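Local coordinates for mandelate racemase/muconate lactonizing enzyme family protein (Roseovarius sp. TM1035, PDB 3T9P) that is a putative isomerase of the mandelate racemase/muconate lactonizing enzyme family, its exact reaction and substrate not established, at residues D77-Y89 against R101-R115. Numbering follows the deposited sequence.
Sequences DALDFADTLDLIY and RRAMTGLDTALWDMR
F81, at the N-cap position of helix 82-91, lays one ring face on L111 of helix 98-119 and turns its edge to W112; segment 101-115 runs nearly antiparallel to 82-89, 164° between their axes. A chi1 of 65° sets CG between the backbone N and carbonyl carbon, dropping the ring onto the long helix: L111 CD1 lies 3.8 Å from the ring centroid, and the far edge points CZ at the W112 indole face in a T-shaped pair, 3.4 Å from NE1. A flat, apolar phenylalanine suits both neighbours; an alanine here would probably leave a gap beside L111 and the indole face without its edge-on partner. Farther along, I88 CG2 and M104 CE meet tip to tip at a tight 3.4 Å, the thioether's bent end fitting beside the branched isoleucine. Looser and wetter is the partly exposed side, where L79 comes no nearer R115 than 4.2 Å, CD2 to CG, and a water accepts from NH1 of R115, itself salt-bridged to E119. At the other end R101, salt-bridged to E261, lays its guanidinium over the Y89 ring, centres 4.5 Å apart. The two helices belong to the family's N-terminal domain, packed between strand 37-43, helix 58-73 and helix 287-299, with W237 of the second subunit against Y89.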
loop_
_atom_site.group_PDB
_atom_site.type_symbol
_atom_site.label_atom_id
_atom_site.label_comp_id
_atom_site.label_asym_id
_atom_site.label_seq_id
_atom_site.Cartn_x
_atom_site.Cartn_y
_atom_site.Cartn_z
ATOM N N ASP A 77 16.190 -12.422 15.904
ATOM C CA ASP A 77 17.289 -13.223 15.295
ATOM C C ASP A 77 17.840 -12.513 14.058
ATOM O O ASP A 77 17.108 -12.383 13.024
ATOM C CB ASP A 77 16.704 -14.630 14.961
ATOM C CG ASP A 77 17.729 -15.609 14.431
ATOM O OD1 ASP A 77 18.907 -15.256 14.087
ATOM O OD2 ASP A 77 17.325 -16.803 14.341
ATOM N N ALA A 78 19.119 -12.091 14.145
ATOM C CA ALA A 78 19.798 -11.396 13.021
ATOM C C ALA A 78 20.157 -12.297 11.874
ATOM O O ALA A 78 20.381 -11.763 10.747
ATOM C CB ALA A 78 20.989 -10.506 13.451
ATOM N N LEU A 79 20.079 -13.640 12.078
ATOM C CA LEU A 79 20.549 -14.558 11.039
ATOM C C LEU A 79 19.463 -15.385 10.369
ATOM O O LEU A 79 19.732 -16.162 9.445
ATOM C CB LEU A 79 21.630 -15.531 11.649
ATOM C CG LEU A 79 22.910 -14.795 12.157
ATOM C CD1 LEU A 79 23.769 -15.902 12.790
ATOM C CD2 LEU A 79 23.601 -14.125 10.996
ATOM N N ASP A 80 18.245 -15.291 10.863
ATOM C CA ASP A 80 17.191 -16.131 10.296
ATOM C C ASP A 80 15.977 -15.255 10.486
ATOM O O ASP A 80 15.396 -15.180 11.600
ATOM C CB ASP A 80 17.044 -17.449 11.025
ATOM C CG ASP A 80 15.913 -18.313 10.409
ATOM O OD1 ASP A 80 15.517 -18.050 9.271
ATOM O OD2 ASP A 80 15.368 -19.198 11.058
ATOM N N PHE A 81 15.692 -14.441 9.459
ATOM C CA PHE A 81 14.734 -13.301 9.723
ATOM C C PHE A 81 13.523 -13.293 8.785
ATOM O O PHE A 81 12.729 -12.355 8.803
ATOM C CB PHE A 81 15.528 -11.967 9.651
ATOM C CG PHE A 81 16.103 -11.651 8.281
ATOM C CD1 PHE A 81 15.327 -10.910 7.335
ATOM C CD2 PHE A 81 17.429 -12.029 7.920
ATOM C CE1 PHE A 81 15.825 -10.575 6.122
ATOM C CE2 PHE A 81 17.966 -11.671 6.681
ATOM C CZ PHE A 81 17.161 -10.934 5.747
ATOM N N ALA A 82 13.406 -14.288 7.902
ATOM C CA ALA A 82 12.215 -14.287 7.007
ATOM C C ALA A 82 10.880 -14.205 7.827
ATOM O O ALA A 82 9.960 -13.380 7.535
ATOM C CB ALA A 82 12.249 -15.466 6.031
ATOM N N ASP A 83 10.793 -14.966 8.922
ATOM C CA ASP A 83 9.584 -14.923 9.740
ATOM C C ASP A 83 9.336 -13.549 10.429
ATOM O O ASP A 83 8.158 -13.087 10.603
ATOM C CB ASP A 83 9.557 -16.088 10.793
ATOM C CG ASP A 83 8.214 -16.070 11.597
ATOM O OD1 ASP A 83 7.120 -16.229 10.921
ATOM O OD2 ASP A 83 8.221 -15.793 12.796
ATOM N N THR A 84 10.447 -12.873 10.822
ATOM C CA THR A 84 10.366 -11.549 11.414
ATOM C C THR A 84 9.687 -10.522 10.460
ATOM O O THR A 84 8.921 -9.658 10.897
ATOM C CB THR A 84 11.767 -10.994 11.711
ATOM O OG1 THR A 84 12.497 -11.910 12.568
ATOM C CG2 THR A 84 11.638 -9.654 12.372
ATOM N N LEU A 85 9.978 -10.619 9.164
ATOM C CA LEU A 85 9.398 -9.666 8.187
ATOM C C LEU A 85 7.886 -9.928 8.077
ATOM O O LEU A 85 7.095 -8.960 8.079
ATOM C CB LEU A 85 10.067 -9.848 6.820
ATOM C CG LEU A 85 11.596 -9.736 6.752
ATOM C CD1 LEU A 85 11.935 -9.863 5.245
ATOM C CD2 LEU A 85 12.145 -8.407 7.177
ATOM N N ASP A 86 7.482 -11.199 8.114
ATOM C CA ASP A 86 6.020 -11.568 8.244
ATOM C C ASP A 86 5.405 -11.024 9.528
ATOM O O ASP A 86 4.339 -10.458 9.453
ATOM C CB ASP A 86 5.723 -13.066 8.163
ATOM C CG ASP A 86 6.188 -13.691 6.842
ATOM O OD1 ASP A 86 5.882 -13.103 5.796
ATOM O OD2 ASP A 86 6.817 -14.768 6.833
ATOM N N LEU A 87 6.085 -11.155 10.678
ATOM C CA LEU A 87 5.631 -10.600 11.940
ATOM C C LEU A 87 5.509 -9.110 11.903
ATOM O O LEU A 87 4.540 -8.539 12.471
ATOM C CB LEU A 87 6.510 -10.990 13.133
ATOM C CG LEU A 87 6.332 -12.503 13.444
ATOM C CD1 LEU A 87 7.441 -12.954 14.387
ATOM C CD2 LEU A 87 5.014 -12.808 14.159
ATOM N N ILE A 88 6.460 -8.457 11.262
ATOM C CA ILE A 88 6.340 -6.990 11.123
ATOM C C ILE A 88 5.011 -6.628 10.444
ATOM O O ILE A 88 4.247 -5.777 10.907
ATOM C CB ILE A 88 7.536 -6.441 10.325
ATOM C CG1 ILE A 88 8.747 -6.470 11.327
ATOM C CG2 ILE A 88 7.198 -4.984 9.755
ATOM C CD1 ILE A 88 10.110 -6.403 10.555
ATOM N N TYR A 89 4.746 -7.267 9.311
ATOM C CA TYR A 89 3.477 -6.945 8.564
ATOM C C TYR A 89 2.239 -7.268 9.409
ATOM O O TYR A 89 1.337 -6.415 9.550
ATOM C CB TYR A 89 3.465 -7.631 7.192
ATOM C CG TYR A 89 2.154 -7.473 6.439
ATOM C CD1 TYR A 89 1.673 -6.209 6.004
ATOM C CD2 TYR A 89 1.404 -8.610 6.135
ATOM C CE1 TYR A 89 0.390 -6.096 5.352
ATOM C CE2 TYR A 89 0.180 -8.496 5.435
ATOM C CZ TYR A 89 -0.318 -7.253 5.060
ATOM O OH TYR A 89 -1.523 -7.202 4.348
ATOM N N ARG A 101 6.730 -1.452 2.799
ATOM C CA ARG A 101 7.655 -2.258 2.037
ATOM C C ARG A 101 8.981 -1.548 1.685
ATOM O O ARG A 101 10.044 -2.089 1.802
ATOM C CB ARG A 101 6.985 -2.784 0.789
ATOM C CG ARG A 101 5.696 -3.621 1.017
ATOM C CD ARG A 101 5.652 -4.482 2.212
ATOM N NE ARG A 101 4.495 -5.372 2.346
ATOM C CZ ARG A 101 4.473 -6.437 3.115
ATOM N NH1 ARG A 101 5.522 -6.729 3.793
ATOM N NH2 ARG A 101 3.416 -7.206 3.207
ATOM N N ARG A 102 8.839 -0.285 1.333
ATOM C CA ARG A 102 9.958 0.546 0.965
ATOM C C ARG A 102 10.881 0.606 2.190
ATOM O O ARG A 102 12.068 0.477 2.059
ATOM C CB ARG A 102 9.460 1.966 0.648
ATOM C CG ARG A 102 8.886 2.217 -0.754
ATOM C CD ARG A 102 8.352 3.610 -0.942
ATOM N NE ARG A 102 7.719 3.788 -2.227
ATOM C CZ ARG A 102 8.252 4.392 -3.278
ATOM N NH1 ARG A 102 9.410 5.005 -3.194
ATOM N NH2 ARG A 102 7.585 4.399 -4.404
ATOM N N ALA A 103 10.298 0.746 3.361
ATOM C CA ALA A 103 11.057 0.775 4.593
ATOM C C ALA A 103 11.679 -0.589 5.007
ATOM O O ALA A 103 12.835 -0.674 5.363
ATOM C CB ALA A 103 10.260 1.374 5.690
ATOM N N MET A 104 10.853 -1.611 4.878
ATOM C CA MET A 104 11.251 -3.046 5.184
ATOM C C MET A 104 12.480 -3.461 4.399
ATOM O O MET A 104 13.308 -4.212 4.897
ATOM C CB MET A 104 10.069 -3.984 4.891
ATOM C CG MET A 104 10.372 -5.461 5.170
ATOM S SD MET A 104 8.804 -6.444 5.011
ATOM C CE MET A 104 8.116 -5.939 6.597
ATOM N N THR A 105 12.591 -2.995 3.166
ATOM C CA THR A 105 13.743 -3.302 2.329
ATOM C C THR A 105 15.055 -2.923 3.046
ATOM O O THR A 105 16.031 -3.626 2.856
ATOM C CB THR A 105 13.657 -2.561 0.965
ATOM O OG1 THR A 105 12.483 -3.026 0.291
ATOM C CG2 THR A 105 14.887 -2.705 0.119
ATOM N N GLY A 106 15.065 -1.814 3.775
ATOM C CA GLY A 106 16.291 -1.310 4.420
ATOM C C GLY A 106 16.730 -2.325 5.498
ATOM O O GLY A 106 17.937 -2.653 5.629
ATOM N N LEU A 107 15.762 -2.849 6.238
ATOM C CA LEU A 107 16.051 -3.954 7.198
ATOM C C LEU A 107 16.563 -5.247 6.502
ATOM O O LEU A 107 17.599 -5.798 6.862
ATOM C CB LEU A 107 14.826 -4.312 8.081
ATOM C CG LEU A 107 15.005 -5.517 9.110
ATOM C CD1 LEU A 107 15.938 -5.155 10.325
ATOM C CD2 LEU A 107 13.665 -5.751 9.749
ATOM N N ASP A 108 15.830 -5.749 5.512
ATOM C CA ASP A 108 16.241 -6.978 4.836
ATOM C C ASP A 108 17.634 -6.850 4.209
ATOM O O ASP A 108 18.516 -7.751 4.415
ATOM C CB ASP A 108 15.173 -7.299 3.736
ATOM C CG ASP A 108 15.598 -8.421 2.813
ATOM O OD1 ASP A 108 15.057 -9.560 2.939
ATOM O OD2 ASP A 108 16.461 -8.142 1.931
ATOM N N THR A 109 17.857 -5.787 3.449
ATOM C CA THR A 109 19.163 -5.655 2.727
ATOM C C THR A 109 20.359 -5.463 3.669
ATOM O O THR A 109 21.422 -5.937 3.394
ATOM C CB THR A 109 19.152 -4.500 1.668
ATOM O OG1 THR A 109 18.613 -3.331 2.280
ATOM C CG2 THR A 109 18.229 -4.861 0.466
ATOM N N ALA A 110 20.170 -4.784 4.803
ATOM C CA ALA A 110 21.271 -4.596 5.739
ATOM C C ALA A 110 21.603 -5.961 6.344
ATOM O O ALA A 110 22.744 -6.273 6.596
ATOM C CB ALA A 110 20.802 -3.619 6.881
ATOM N N LEU A 111 20.567 -6.761 6.638
ATOM C CA LEU A 111 20.834 -8.068 7.257
ATOM C C LEU A 111 21.522 -9.055 6.295
ATOM O O LEU A 111 22.342 -9.882 6.732
ATOM C CB LEU A 111 19.542 -8.654 7.827
ATOM C CG LEU A 111 18.960 -7.931 9.049
ATOM C CD1 LEU A 111 17.553 -8.488 9.319
ATOM C CD2 LEU A 111 19.856 -8.090 10.309
ATOM N N TRP A 112 21.157 -9.059 5.007
ATOM C CA TRP A 112 21.929 -9.917 4.057
ATOM C C TRP A 112 23.399 -9.478 4.026
ATOM O O TRP A 112 24.277 -10.311 3.934
ATOM C CB TRP A 112 21.297 -9.870 2.624
ATOM C CG TRP A 112 19.964 -10.611 2.587
ATOM C CD1 TRP A 112 18.676 -10.068 2.458
ATOM C CD2 TRP A 112 19.814 -12.010 2.651
ATOM N NE1 TRP A 112 17.749 -11.073 2.418
ATOM C CE2 TRP A 112 18.413 -12.284 2.586
ATOM C CE3 TRP A 112 20.738 -13.090 2.767
ATOM C CZ2 TRP A 112 17.911 -13.598 2.642
ATOM C CZ3 TRP A 112 20.227 -14.410 2.880
ATOM C CH2 TRP A 112 18.825 -14.645 2.809
ATOM N N ASP A 113 23.651 -8.185 3.982
ATOM C CA ASP A 113 25.038 -7.681 3.902
ATOM C C ASP A 113 25.776 -8.065 5.191
ATOM O O ASP A 113 26.914 -8.476 5.146
ATOM C CB ASP A 113 25.042 -6.136 3.791
ATOM C CG ASP A 113 26.496 -5.558 3.482
ATOM O OD1 ASP A 113 27.100 -5.997 2.442
ATOM O OD2 ASP A 113 26.983 -4.672 4.316
ATOM N N MET A 114 25.103 -7.940 6.310
ATOM C CA MET A 114 25.649 -8.351 7.612
ATOM C C MET A 114 26.068 -9.808 7.594
ATOM O O MET A 114 27.248 -10.127 7.915
ATOM C CB MET A 114 24.668 -8.005 8.781
ATOM C CG MET A 114 25.272 -8.262 10.235
ATOM S SD MET A 114 25.255 -10.049 10.626
ATOM C CE MET A 114 23.471 -10.330 10.723
ATOM N N ARG A 115 25.146 -10.710 7.225
ATOM C CA ARG A 115 25.443 -12.145 7.177
ATOM C C ARG A 115 26.518 -12.457 6.146
ATOM O O ARG A 115 27.403 -13.229 6.406
ATOM C CB ARG A 115 24.165 -12.940 6.848
ATOM C CG ARG A 115 24.383 -14.438 6.854
ATOM C CD ARG A 115 23.055 -15.134 6.720
ATOM N NE ARG A 115 23.356 -16.523 6.449
ATOM C CZ ARG A 115 22.510 -17.390 5.923
ATOM N NH1 ARG A 115 21.281 -17.015 5.555
ATOM N NH2 ARG A 115 22.921 -18.629 5.705
HETATM O O HOH W 1 21.116 -12.182 8.055
HETATM O O HOH W 2 19.871 -14.272 6.515
HETATM O O HOH W 3 6.099 -8.947 5.463
#